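PDB 3ELE: amino Transferase from Eubacterium rectale, which probably transfers amino groups between amino acids and 2-oxo acids, using bound pyridoxal-5'-phosphate as cofactor in the manner of class I and II aminotransferases. Local coordinates for residues A[355-360]-A[390-395]; A[323-328]-A[336-341]; A[20-25]-A[39-44]; A[45-50]-A[307-312]. One frame throughout, in Å; residues are numbered along the deposited sequence.

Overall arrangement
Contacts 1, 2 and 3 cluster on one side of the chain, away from the seven-stranded mixed sheet typical of fold type I aminotransferases. Contacts 1 and 2 have centres about 12 Å apart and share helix 379-396 as a neighbour, with Tyr325 packed on Ile392 and Tyr393. Contacts 1 and 3, about 15 Å apart between centres, join through the short parallel pairing of strands 38-39 and 357-358. Segment 45-50 of contact 4 continues directly from 39-44 and runs close to the cofactor; the centres of contacts 3 and 4 are about 18 Å apart. Along the chain, contact 3 closes first, contact 4 spans 45-312, then contacts 2 and 1 follow, so residues near both chain ends build this region together.

Contact 1: A[355-360]-A[390-395]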
loop_
_atom_site.group_PDB
_atom_site.type_symbol
_atom_site.label_atom_id
_atom_site.label_comp_id
_atom_site.label_asym_id
_atom_site.label_seq_id
_atom_site.Cartn_x
_atom_site.Cartn_y
_atom_site.Cartn_z
ATOM N N GLU A 355 29.493 18.679 -19.023
ATOM C CA GLU A 355 29.275 20.067 -18.566
ATOM C C GLU A 355 28.316 20.129 -17.373
ATOM O O GLU A 355 27.721 21.181 -17.100
ATOM C CB GLU A 355 28.730 20.932 -19.723
ATOM C CG GLU A 355 29.520 20.839 -21.039
ATOM C CD GLU A 355 31.005 21.121 -20.873
ATOM O OE1 GLU A 355 31.357 22.005 -20.062
ATOM O OE2 GLU A 355 31.817 20.460 -21.561
ATOM N N ASP A 356 28.190 19.001 -16.664
ATOM C CA ASP A 356 27.342 18.850 -15.478
ATOM C C ASP A 356 25.844 19.117 -15.674
ATOM O O ASP A 356 25.153 19.549 -14.741
ATOM C CB ASP A 356 27.942 19.635 -14.293
ATOM C CG ASP A 356 29.233 19.027 -13.791
ATOM O OD1 ASP A 356 29.178 17.861 -13.335
ATOM O OD2 ASP A 356 30.274 19.727 -13.802
ATOM N N VAL A 357 25.353 18.799 -16.879
ATOM C CA VAL A 357 23.939 18.860 -17.213
ATOM C C VAL A 357 23.456 17.422 -17.137
ATOM O O VAL A 357 23.885 16.579 -17.937
ATOM C CB VAL A 357 23.695 19.477 -18.602
ATOM C CG1 VAL A 357 22.217 19.373 -18.992
ATOM C CG2 VAL A 357 24.167 20.956 -18.604
ATOM N N LEU A 358 22.564 17.155 -16.182
ATOM C CA LEU A 358 22.053 15.832 -15.913
ATOM C C LEU A 358 20.640 15.695 -16.508
ATOM O O LEU A 358 19.646 16.124 -15.930
ATOM C CB LEU A 358 22.112 15.526 -14.407
ATOM C CG LEU A 358 23.405 15.950 -13.679
ATOM C CD1 LEU A 358 23.379 15.497 -12.230
ATOM C CD2 LEU A 358 24.637 15.410 -14.359
ATOM N N ILE A 359 20.602 15.147 -17.715
ATOM C CA ILE A 359 19.367 14.906 -18.470
ATOM C C ILE A 359 19.266 13.423 -18.673
ATOM O O ILE A 359 20.259 12.719 -18.553
ATOM C CB ILE A 359 19.297 15.723 -19.791
ATOM C CG1 ILE A 359 20.522 15.487 -20.703
ATOM C CG2 ILE A 359 19.199 17.159 -19.431
ATOM C CD1 ILE A 359 20.521 16.284 -21.981
ATOM N N VAL A 360 18.068 12.957 -19.012
ATOM C CA VAL A 360 17.753 11.532 -19.081
ATOM C C VAL A 360 17.397 11.103 -20.506
ATOM O O VAL A 360 16.504 11.690 -21.113
ATOM C CB VAL A 360 16.544 11.240 -18.124
ATOM C CG1 VAL A 360 16.101 9.797 -18.202
ATOM C CG2 VAL A 360 16.899 11.606 -16.660
ATOM N N GLU A 390 24.644 25.767 -24.074
ATOM C CA GLU A 390 25.269 26.391 -25.231
ATOM C C GLU A 390 26.579 25.679 -25.600
ATOM O O GLU A 390 26.854 25.463 -26.782
ATOM C CB GLU A 390 25.528 27.879 -24.927
ATOM C CG GLU A 390 26.073 28.730 -26.058
ATOM C CD GLU A 390 26.280 30.191 -25.634
ATOM O OE1 GLU A 390 26.708 30.459 -24.480
ATOM O OE2 GLU A 390 26.035 31.075 -26.473
ATOM N N LYS A 391 27.378 25.328 -24.586
ATOM C CA LYS A 391 28.657 24.624 -24.799
ATOM C C LYS A 391 28.423 23.198 -25.315
ATOM O O LYS A 391 29.152 22.738 -26.197
ATOM C CB LYS A 391 29.497 24.619 -23.519
ATOM C CG LYS A 391 30.914 24.099 -23.710
ATOM C CD LYS A 391 31.788 24.431 -22.512
ATOM C CE LYS A 391 33.177 23.819 -22.649
ATOM N NZ LYS A 391 34.088 24.197 -21.514
ATOM N N ILE A 392 27.411 22.516 -24.769
ATOM C CA ILE A 392 27.030 21.167 -25.238
ATOM C C ILE A 392 26.670 21.224 -26.742
ATOM O O ILE A 392 27.186 20.436 -27.529
ATOM C CB ILE A 392 25.849 20.565 -24.431
ATOM C CG1 ILE A 392 26.257 20.271 -22.984
ATOM C CG2 ILE A 392 25.338 19.270 -25.083
ATOM C CD1 ILE A 392 25.057 20.159 -22.045
ATOM N N TYR A 393 25.814 22.181 -27.100
ATOM C CA TYR A 393 25.384 22.426 -28.484
ATOM C C TYR A 393 26.581 22.614 -29.428
ATOM O O TYR A 393 26.637 21.994 -30.493
ATOM C CB TYR A 393 24.476 23.658 -28.544
ATOM C CG TYR A 393 23.755 23.777 -29.852
ATOM C CD1 TYR A 393 22.570 23.067 -30.063
ATOM C CD2 TYR A 393 24.252 24.577 -30.887
ATOM C CE1 TYR A 393 21.890 23.150 -31.251
ATOM C CE2 TYR A 393 23.567 24.671 -32.099
ATOM C CZ TYR A 393 22.383 23.942 -32.254
ATOM O OH TYR A 393 21.679 23.998 -33.409
ATOM N N LYS A 394 27.514 23.475 -29.005
ATOM C CA LYS A 394 28.796 23.730 -29.695
ATOM C C LYS A 394 29.651 22.486 -29.982
ATOM O O LYS A 394 30.388 22.492 -30.966
ATOM C CB LYS A 394 29.678 24.754 -28.941
ATOM C CG LYS A 394 29.663 26.185 -29.480
ATOM C CD LYS A 394 28.450 27.010 -29.099
ATOM C CE LYS A 394 28.616 28.446 -29.613
ATOM N NZ LYS A 394 27.509 29.352 -29.183
ATOM N N LYS A 395 29.588 21.465 -29.118
ATOM C CA LYS A 395 30.320 20.189 -29.333
ATOM C C LYS A 395 29.923 19.522 -30.653
ATOM O O LYS A 395 30.759 18.912 -31.310
ATOM C CB LYS A 395 30.070 19.160 -28.209
ATOM C CG LYS A 395 30.507 19.567 -26.787
ATOM C CD LYS A 395 30.050 18.512 -25.752
ATOM C CE LYS A 395 30.355 18.926 -24.310
ATOM N NZ LYS A 395 31.798 19.026 -24.007
#
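The turn that ends helix 345-353 and leads into strand 357-358 packs against the C-terminal helix 379-396, with Glu355 and Val357 meeting Lys391, Ile392 and Lys395. This belongs to the smaller part of the aminotransferase fold, which the two ends of the chain build together. A Schellman motif closes helix 345-353: Asp356, with positive phi, is its C-prime residue, and the reversal sets Glu355 and Val357 facing the helix. Glu355 lies between two lysines one helical turn apart; bent at chi2 (-54°), its chain carries the carboxylate to them. Lys395 NZ donates to Glu355 OE2 at 2.8 Å, reaching the anti side of the carboxylate 16° out of its plane, and it also pairs with Glu354, so two acidic groups grip this ammonium. The other oxygen, Glu355 OE1, is in a long salt bridge with Lys391 NZ, 3.8 Å away. The extended Lys391 chain runs about perpendicular to Glu355, and its CD methylene comes within 3.5 Å of Glu355 OE1. The three residues form a salt-bridge network at the partly exposed margin of the contact. Beneath it the packing turns apolar. Glu355 CG rests 3.8 Å from Ile392 CG1. Deeper still, where Phe348 also covers Ile392 and Phe40 covers Val357, Ile392 CD1 abuts Val357 CG2 at 3.6 Å.

Contact 2: A[323-328]-A[336-341]; sequences IGYHCF and MFVKAL
Cys327 and Val338 pair across the beta hairpin of strands 327-328 and 335-339, at the edge of a four-stranded antiparallel sheet in which 327-328 is an outermost strand. Two direct backbone hydrogen bonds flank this non-hydrogen-bonded pair: Lys339 N donates to His326 O at 2.8 Å and Phe328 N to Phe337 O at 2.9 Å, both nearly straight. Water continues the ladder at either end. One molecule links His326 N to Lys339 O, and another links Phe337 N to Phe328 O. Apolar contacts occupy the face bearing Cys327 and Val338, which helix 306-323 covers through Tyr317 and Leu320. Val338 CG2, anti to the carbonyl carbon, meets Cys327 SG at 3.8 Å, while Val338 CG1, anti to the backbone N (chi1 -179°), lies toward Tyr325 CB. Cys327 CB lies 4.1 Å from SE of Met336, a selenomethionine. Beyond the paired part, Tyr325, ahead of strand 327-328, and Leu341, after strand 335-339, cross at about a right angle, and the Tyr325 hydroxyl is bonded to Phe389 O on helix 379-396. Both Leu341 methyls meet the ring obliquely, with Leu341 CD2 3.8 Å from Tyr325 CD1 and Leu341 CD1 3.8 Å from Tyr325 CE1.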
loop_
_atom_site.group_PDB
_atom_site.type_symbol
_atom_site.label_atom_id
_atom_site.label_comp_id
_atom_site.label_asym_id
_atom_site.label_seq_id
_atom_site.Cartn_x
_atom_site.Cartn_y
_atom_site.Cartn_z
ATOM N N ILE A 323 19.134 28.709 -28.398
ATOM C CA ILE A 323 20.462 28.087 -28.651
ATOM C C ILE A 323 20.482 27.273 -29.955
ATOM O O ILE A 323 21.496 27.288 -30.674
ATOM C CB ILE A 323 20.931 27.195 -27.454
ATOM C CG1 ILE A 323 21.323 28.080 -26.264
ATOM C CG2 ILE A 323 22.148 26.343 -27.820
ATOM C CD1 ILE A 323 21.528 27.287 -24.963
ATOM N N GLY A 324 19.358 26.616 -30.258
ATOM C CA GLY A 324 19.199 25.778 -31.449
ATOM C C GLY A 324 18.632 24.386 -31.226
ATOM O O GLY A 324 18.501 23.642 -32.186
ATOM N N TYR A 325 18.308 24.024 -29.972
ATOM C CA TYR A 325 17.726 22.724 -29.647
ATOM C C TYR A 325 16.289 22.650 -30.122
ATOM O O TYR A 325 15.598 23.668 -30.154
ATOM C CB TYR A 325 17.742 22.464 -28.132
ATOM C CG TYR A 325 19.107 22.271 -27.524
ATOM C CD1 TYR A 325 19.701 21.005 -27.494
ATOM C CD2 TYR A 325 19.806 23.341 -26.947
ATOM C CE1 TYR A 325 20.958 20.800 -26.905
ATOM C CE2 TYR A 325 21.063 23.153 -26.371
ATOM C CZ TYR A 325 21.628 21.877 -26.345
ATOM O OH TYR A 325 22.866 21.676 -25.779
ATOM N N HIS A 326 15.852 21.454 -30.511
ATOM C CA HIS A 326 14.442 21.243 -30.877
ATOM C C HIS A 326 13.714 20.651 -29.671
ATOM O O HIS A 326 13.913 19.474 -29.341
ATOM C CB HIS A 326 14.223 20.347 -32.101
ATOM C CG HIS A 326 12.773 20.028 -32.320
ATOM N ND1 HIS A 326 11.903 20.912 -32.919
ATOM C CD2 HIS A 326 12.019 18.978 -31.911
ATOM C CE1 HIS A 326 10.689 20.392 -32.926
ATOM N NE2 HIS A 326 10.728 19.224 -32.310
ATOM N N CYS A 327 12.863 21.475 -29.054
ATOM C CA CYS A 327 12.038 21.091 -27.915
ATOM C C CYS A 327 10.580 20.990 -28.351
ATOM O O CYS A 327 10.089 21.819 -29.122
ATOM C CB CYS A 327 12.092 22.154 -26.818
ATOM S SG CYS A 327 13.716 22.741 -26.306
ATOM N N PHE A 328 9.890 19.973 -27.856
ATOM C CA PHE A 328 8.435 19.856 -28.021
ATOM C C PHE A 328 7.872 20.739 -26.894
ATOM O O PHE A 328 8.209 20.509 -25.719
ATOM C CB PHE A 328 7.996 18.388 -27.899
ATOM C CG PHE A 328 6.515 18.197 -27.722
ATOM C CD1 PHE A 328 5.619 18.646 -28.693
ATOM C CD2 PHE A 328 6.012 17.541 -26.591
ATOM C CE1 PHE A 328 4.235 18.463 -28.527
ATOM C CE2 PHE A 328 4.635 17.352 -26.421
ATOM C CZ PHE A 328 3.747 17.814 -27.390
HETATM N N MSE A 336 10.195 18.349 -20.017
HETATM C CA MSE A 336 10.348 18.817 -21.383
HETATM C C MSE A 336 11.052 17.734 -22.206
HETATM O O MSE A 336 12.094 17.197 -21.790
HETATM C CB MSE A 336 11.086 20.131 -21.449
HETATM C CG MSE A 336 11.026 20.757 -22.852
HETATM SE SE MSE A 336 11.528 22.545 -22.813
HETATM C CE MSE A 336 10.036 23.215 -21.846
ATOM N N PHE A 337 10.483 17.451 -23.377
ATOM C CA PHE A 337 10.978 16.424 -24.293
ATOM C C PHE A 337 11.758 17.172 -25.387
ATOM O O PHE A 337 11.175 17.952 -26.157
ATOM C CB PHE A 337 9.786 15.609 -24.829
ATOM C CG PHE A 337 10.066 14.148 -24.979
ATOM C CD1 PHE A 337 10.437 13.392 -23.876
ATOM C CD2 PHE A 337 9.898 13.498 -26.209
ATOM C CE1 PHE A 337 10.707 12.042 -24.000
ATOM C CE2 PHE A 337 10.135 12.138 -26.329
ATOM C CZ PHE A 337 10.525 11.409 -25.217
ATOM N N VAL A 338 13.082 16.957 -25.409
ATOM C CA VAL A 338 14.020 17.659 -26.306
ATOM C C VAL A 338 14.725 16.640 -27.200
ATOM O O VAL A 338 15.123 15.552 -26.727
ATOM C CB VAL A 338 15.053 18.449 -25.474
ATOM C CG1 VAL A 338 16.056 19.235 -26.356
ATOM C CG2 VAL A 338 14.349 19.403 -24.515
ATOM N N LYS A 339 14.848 16.960 -28.490
ATOM C CA LYS A 339 15.541 16.072 -29.407
ATOM C C LYS A 339 17.059 16.109 -29.146
ATOM O O LYS A 339 17.641 17.190 -29.015
ATOM C CB LYS A 339 15.239 16.360 -30.895
ATOM C CG LYS A 339 15.766 15.170 -31.698
ATOM C CD LYS A 339 15.327 14.907 -33.083
ATOM C CE LYS A 339 15.697 13.397 -33.408
ATOM N NZ LYS A 339 16.987 12.842 -32.739
ATOM N N ALA A 340 17.679 14.926 -29.060
ATOM C CA ALA A 340 19.137 14.814 -28.882
ATOM C C ALA A 340 19.859 15.334 -30.138
ATOM O O ALA A 340 19.296 15.306 -31.240
ATOM C CB ALA A 340 19.541 13.373 -28.610
ATOM N N LEU A 341 21.091 15.805 -29.969
ATOM C CA LEU A 341 21.880 16.343 -31.089
ATOM C C LEU A 341 22.456 15.250 -31.994
ATOM O O LEU A 341 22.982 15.553 -33.058
ATOM C CB LEU A 341 22.944 17.312 -30.590
ATOM C CG LEU A 341 22.368 18.469 -29.752
ATOM C CD1 LEU A 341 23.470 19.391 -29.334
ATOM C CD2 LEU A 341 21.282 19.253 -30.487
HETATM O O HOH W 1 17.623 19.314 -30.560
HETATM O O HOH W 2 7.995 18.571 -23.775
#

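Contact 3: A[20-25]-A[39-44]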
loop_
_atom_site.group_PDB
_atom_site.type_symbol
_atom_site.label_atom_id
_atom_site.label_comp_id
_atom_site.label_asym_id
_atom_site.label_seq_id
_atom_site.Cartn_x
_atom_site.Cartn_y
_atom_site.Cartn_z
ATOM N N GLU A 20 20.618 6.946 -9.958
ATOM C CA GLU A 20 22.092 6.980 -9.998
ATOM C C GLU A 20 22.572 8.328 -10.547
ATOM O O GLU A 20 23.587 8.847 -10.110
ATOM C CB GLU A 20 22.625 5.846 -10.878
ATOM C CG GLU A 20 22.292 4.423 -10.349
ATOM C CD GLU A 20 23.325 3.791 -9.465
ATOM O OE1 GLU A 20 24.488 4.222 -9.451
ATOM O OE2 GLU A 20 22.957 2.823 -8.784
ATOM N N LEU A 21 21.837 8.862 -11.526
ATOM C CA LEU A 21 22.126 10.188 -12.090
ATOM C C LEU A 21 21.903 11.254 -11.013
ATOM O O LEU A 21 22.747 12.135 -10.848
ATOM C CB LEU A 21 21.261 10.449 -13.333
ATOM C CG LEU A 21 21.545 11.702 -14.156
ATOM C CD1 LEU A 21 22.955 11.660 -14.663
ATOM C CD2 LEU A 21 20.552 11.805 -15.314
ATOM N N PHE A 22 20.799 11.150 -10.264
ATOM C CA PHE A 22 20.524 12.072 -9.140
ATOM C C PHE A 22 21.635 12.062 -8.071
ATOM O O PHE A 22 22.091 13.133 -7.643
ATOM C CB PHE A 22 19.159 11.807 -8.488
ATOM C CG PHE A 22 18.914 12.648 -7.266
ATOM C CD1 PHE A 22 18.600 14.001 -7.397
ATOM C CD2 PHE A 22 19.064 12.109 -5.976
ATOM C CE1 PHE A 22 18.398 14.818 -6.259
ATOM C CE2 PHE A 22 18.866 12.908 -4.828
ATOM C CZ PHE A 22 18.535 14.272 -4.973
ATOM N N GLU A 23 22.040 10.864 -7.638
ATOM C CA GLU A 23 23.132 10.696 -6.652
ATOM C C GLU A 23 24.480 11.138 -7.220
ATOM O O GLU A 23 25.297 11.706 -6.488
ATOM C CB GLU A 23 23.220 9.246 -6.152
ATOM C CG GLU A 23 21.968 8.752 -5.406
ATOM C CD GLU A 23 21.690 9.499 -4.104
ATOM O OE1 GLU A 23 22.652 9.729 -3.317
ATOM O OE2 GLU A 23 20.505 9.846 -3.865
ATOM N N TYR A 24 24.722 10.869 -8.511
ATOM C CA TYR A 24 25.917 11.388 -9.209
ATOM C C TYR A 24 26.012 12.926 -9.106
ATOM O O TYR A 24 27.105 13.463 -8.887
ATOM C CB TYR A 24 25.943 10.931 -10.678
ATOM C CG TYR A 24 27.037 11.545 -11.521
ATOM C CD1 TYR A 24 28.337 11.048 -11.470
ATOM C CD2 TYR A 24 26.768 12.621 -12.386
ATOM C CE1 TYR A 24 29.360 11.606 -12.246
ATOM C CE2 TYR A 24 27.784 13.195 -13.169
ATOM C CZ TYR A 24 29.079 12.683 -13.095
ATOM O OH TYR A 24 30.091 13.210 -13.852
ATOM N N GLY A 25 24.879 13.620 -9.255
ATOM C CA GLY A 25 24.833 15.090 -9.124
ATOM C C GLY A 25 25.222 15.613 -7.740
ATOM O O GLY A 25 25.860 16.667 -7.633
ATOM N N ASP A 39 20.970 19.686 -12.549
ATOM C CA ASP A 39 20.224 18.455 -12.380
ATOM C C ASP A 39 18.764 18.574 -12.789
ATOM O O ASP A 39 17.942 19.140 -12.044
ATOM C CB ASP A 39 20.341 18.001 -10.919
ATOM C CG ASP A 39 19.635 16.700 -10.634
ATOM O OD1 ASP A 39 19.304 15.929 -11.578
ATOM O OD2 ASP A 39 19.424 16.455 -9.418
ATOM N N PHE A 40 18.460 18.002 -13.966
ATOM C CA PHE A 40 17.108 17.910 -14.497
ATOM C C PHE A 40 16.634 16.450 -14.537
ATOM O O PHE A 40 15.746 16.134 -15.327
ATOM C CB PHE A 40 17.040 18.472 -15.929
ATOM C CG PHE A 40 17.600 19.855 -16.087
ATOM C CD1 PHE A 40 16.804 20.985 -15.881
ATOM C CD2 PHE A 40 18.910 20.032 -16.511
ATOM C CE1 PHE A 40 17.323 22.261 -16.062
ATOM C CE2 PHE A 40 19.442 21.305 -16.681
ATOM C CZ PHE A 40 18.646 22.417 -16.462
ATOM N N SER A 41 17.162 15.578 -13.665
ATOM C CA SER A 41 16.854 14.133 -13.696
ATOM C C SER A 41 15.537 13.674 -13.026
ATOM O O SER A 41 14.556 13.459 -13.720
ATOM C CB SER A 41 18.046 13.316 -13.163
ATOM O OG SER A 41 18.242 13.537 -11.776
ATOM N N ILE A 42 15.514 13.519 -11.699
ATOM C CA ILE A 42 14.323 12.985 -10.990
ATOM C C ILE A 42 13.113 13.945 -11.003
ATOM O O ILE A 42 13.273 15.151 -10.808
ATOM C CB ILE A 42 14.638 12.475 -9.525
ATOM C CG1 ILE A 42 15.126 13.595 -8.596
ATOM C CG2 ILE A 42 15.671 11.316 -9.567
ATOM C CD1 ILE A 42 15.454 13.103 -7.163
ATOM N N GLY A 43 11.924 13.380 -11.238
ATOM C CA GLY A 43 10.676 14.129 -11.339
ATOM C C GLY A 43 9.882 14.321 -10.058
ATOM O O GLY A 43 8.701 13.961 -10.014
ATOM N N ASN A 44 10.499 14.926 -9.042
ATOM C CA ASN A 44 9.845 15.139 -7.741
ATOM C C ASN A 44 9.153 16.486 -7.647
ATOM O O ASN A 44 9.750 17.493 -8.039
ATOM C CB ASN A 44 10.862 15.059 -6.595
ATOM C CG ASN A 44 11.480 13.680 -6.420
ATOM O OD1 ASN A 44 12.632 13.584 -6.018
ATOM N ND2 ASN A 44 10.727 12.612 -6.703
HETATM O O HOH W 3 21.643 15.742 -8.022
#
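The backbones of helix 17-32 and of the irregular chain following strand 38-39 approach most closely at Phe22 and Ser41, whose CA atoms are 6.2 Å apart. Phe22 carries most of the packing. Its CG stands anti to the backbone N (chi1 175°), which points the ring at the loop, and Ile42 reaches over one face of it. Ile42 CD1 makes a CH-pi contact 3.5 Å from the ring centroid, displaced toward the CD1 border, while Ile42 CG2 packs on Phe22 CB. At the ring edge, Asp39 OD2 lies 3.3 Å from Phe22 CD1, its carboxylate turned 41° from the ring plane. A water donates to both Asp39 OD2 and Phe22 O, bridging the helix backbone to the end of strand 38-39. Helix 17-32 here joins the small part of the fold type I aminotransferase, beside the parallel strands 38-39 and 357-358; Leu21 packs on Leu358 of strand 357-358 and Val360 of strand 360-361. From the strand end Asp39 shapes the following Asx turn: its OD1 accepts from Ser41 N at 3.0 Å, from above the carboxylate plane, and from Ser41 OG at 2.6 Å through the syn lone pair. Arg372 and Ser374 bind the Ser41 carbonyl. Leu21 CD2 presses against Ser41 CB at 3.6 Å.

Contact 4: A[45-50]-A[307-312]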
loop_
_atom_site.group_PDB
_atom_site.type_symbol
_atom_site.label_atom_id
_atom_site.label_comp_id
_atom_site.label_asym_id
_atom_site.label_seq_id
_atom_site.Cartn_x
_atom_site.Cartn_y
_atom_site.Cartn_z
ATOM N N PRO A 45 7.888 16.525 -7.149
ATOM C CA PRO A 45 7.244 17.807 -6.869
ATOM C C PRO A 45 8.170 18.768 -6.100
ATOM O O PRO A 45 8.768 18.380 -5.098
ATOM C CB PRO A 45 6.031 17.407 -6.017
ATOM C CG PRO A 45 5.639 16.099 -6.564
ATOM C CD PRO A 45 6.946 15.407 -6.912
ATOM N N SER A 46 8.319 19.978 -6.631
ATOM C CA SER A 46 9.184 21.001 -6.070
ATOM C C SER A 46 8.469 22.219 -5.466
ATOM O O SER A 46 9.139 23.038 -4.834
ATOM C CB SER A 46 10.172 21.441 -7.146
ATOM O OG SER A 46 9.486 21.896 -8.286
ATOM N N ILE A 47 7.150 22.363 -5.663
ATOM C CA ILE A 47 6.374 23.492 -5.070
ATOM C C ILE A 47 5.721 22.989 -3.770
ATOM O O ILE A 47 5.329 21.811 -3.711
ATOM C CB ILE A 47 5.318 24.116 -6.050
ATOM C CG1 ILE A 47 4.158 23.134 -6.395
ATOM C CG2 ILE A 47 6.026 24.635 -7.326
ATOM C CD1 ILE A 47 3.106 23.708 -7.387
ATOM N N PRO A 48 5.635 23.845 -2.718
ATOM C CA PRO A 48 5.003 23.390 -1.484
ATOM C C PRO A 48 3.489 23.231 -1.628
ATOM O O PRO A 48 2.866 23.886 -2.478
ATOM C CB PRO A 48 5.322 24.511 -0.499
ATOM C CG PRO A 48 5.419 25.685 -1.319
ATOM C CD PRO A 48 6.096 25.238 -2.577
ATOM N N ALA A 49 2.914 22.356 -0.796
ATOM C CA ALA A 49 1.473 22.129 -0.761
ATOM C C ALA A 49 0.782 23.465 -0.454
ATOM O O ALA A 49 1.386 24.323 0.209
ATOM C CB ALA A 49 1.110 21.093 0.338
ATOM N N PRO A 50 -0.469 23.657 -0.922
ATOM C CA PRO A 50 -1.188 24.879 -0.534
ATOM C C PRO A 50 -1.401 24.863 0.986
ATOM O O PRO A 50 -1.535 23.779 1.582
ATOM C CB PRO A 50 -2.535 24.740 -1.268
ATOM C CG PRO A 50 -2.680 23.306 -1.457
ATOM C CD PRO A 50 -1.326 22.798 -1.754
ATOM N N ASN A 307 1.616 28.038 -11.484
ATOM C CA ASN A 307 2.310 29.035 -12.334
ATOM C C ASN A 307 3.856 29.072 -12.131
ATOM O O ASN A 307 4.590 29.567 -13.000
ATOM C CB ASN A 307 1.700 30.430 -12.141
ATOM C CG ASN A 307 2.041 31.378 -13.273
ATOM O OD1 ASN A 307 2.947 32.197 -13.146
ATOM N ND2 ASN A 307 1.351 31.239 -14.401
ATOM N N ALA A 308 4.337 28.564 -10.990
ATOM C CA ALA A 308 5.780 28.398 -10.751
ATOM C C ALA A 308 6.369 27.403 -11.767
ATOM O O ALA A 308 7.478 27.605 -12.265
ATOM C CB ALA A 308 6.056 27.917 -9.336
ATOM N N TYR A 309 5.620 26.336 -12.064
ATOM C CA TYR A 309 6.040 25.355 -13.060
ATOM C C TYR A 309 5.979 25.898 -14.498
ATOM O O TYR A 309 6.832 25.535 -15.336
ATOM C CB TYR A 309 5.184 24.077 -12.986
ATOM C CG TYR A 309 5.316 23.209 -11.734
ATOM C CD1 TYR A 309 6.570 22.870 -11.211
ATOM C CD2 TYR A 309 4.182 22.614 -11.151
ATOM C CE1 TYR A 309 6.695 22.024 -10.103
ATOM C CE2 TYR A 309 4.297 21.735 -10.041
ATOM C CZ TYR A 309 5.556 21.450 -9.522
ATOM O OH TYR A 309 5.693 20.606 -8.440
ATOM N N LYS A 310 4.944 26.695 -14.793
ATOM C CA LYS A 310 4.763 27.320 -16.127
ATOM C C LYS A 310 5.931 28.249 -16.415
ATOM O O LYS A 310 6.468 28.220 -17.514
ATOM C CB LYS A 310 3.468 28.131 -16.225
ATOM C CG LYS A 310 3.131 28.698 -17.636
ATOM C CD LYS A 310 2.282 29.953 -17.499
ATOM C CE LYS A 310 1.767 30.474 -18.831
ATOM N NZ LYS A 310 2.824 30.824 -19.858
ATOM N N GLU A 311 6.290 29.080 -15.438
ATOM C CA GLU A 311 7.432 30.009 -15.563
ATOM C C GLU A 311 8.732 29.267 -15.886
ATOM O O GLU A 311 9.485 29.712 -16.746
ATOM C CB GLU A 311 7.580 30.894 -14.324
ATOM C CG GLU A 311 6.522 31.984 -14.240
ATOM C CD GLU A 311 6.735 32.980 -13.094
ATOM O OE1 GLU A 311 7.595 32.740 -12.204
ATOM O OE2 GLU A 311 6.033 34.027 -13.095
ATOM N N ASN A 312 8.960 28.129 -15.222
ATOM C CA ASN A 312 10.121 27.264 -15.519
ATOM C C ASN A 312 10.065 26.684 -16.938
ATOM O O ASN A 312 11.089 26.669 -17.612
ATOM C CB ASN A 312 10.297 26.128 -14.484
ATOM C CG ASN A 312 10.878 26.613 -13.139
ATOM O OD1 ASN A 312 11.139 27.798 -12.930
ATOM N ND2 ASN A 312 11.065 25.676 -12.223
#
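This is a buried contact between loop and helix: Pro45, Ser46 and Ile47, on the way from strand 38-39 to helix 51-63, lie against Ala308 and Tyr309 near the start of helix 306-323. Tyr309 links the two. Its side chain leaves the helix with CG anti to the carbonyl carbon, and the ring extends toward the loop until the hydroxyl meets the backbone. Tyr309 OH accepts a hydrogen bond from Ser46 N, long at 3.3 Å and bent to 147° at the hydrogen, and it also touches Pro45 CA at 3.6 Å. Ile47 is spread along the outer part of the ring. Its CG2 lies over one face, 4.1 Å from the centroid and 20° off the normal, in a CH-pi contact, while CD1 reaches Tyr309 CE2 at 3.5 Å. Ile47 CG1 (chi1 67°) lies between backbone N and carbonyl carbon, which turns CG1 to the hydroxyl end of Tyr309 while CG2 stays over the ring face. In this fold type I aminotransferase the loop runs close to the cofactor: the side chain of Pro45 is about 7 Å from the bound pyridoxal-5'-phosphate, though the pocket itself is formed by other residues. Ile47 O is bonded to Ser251 OG, and just beyond, Pro48 and Ala49 pack on Val67 and Ser66 of the second subunit. The ring of Phe334 also meets that of Tyr309. At the ring edge, Ser46 OG lies 3.3 Å from Tyr309 CE1, and Ile47 CG2 also reaches the helix at Ala308 CB, 3.8 Å away.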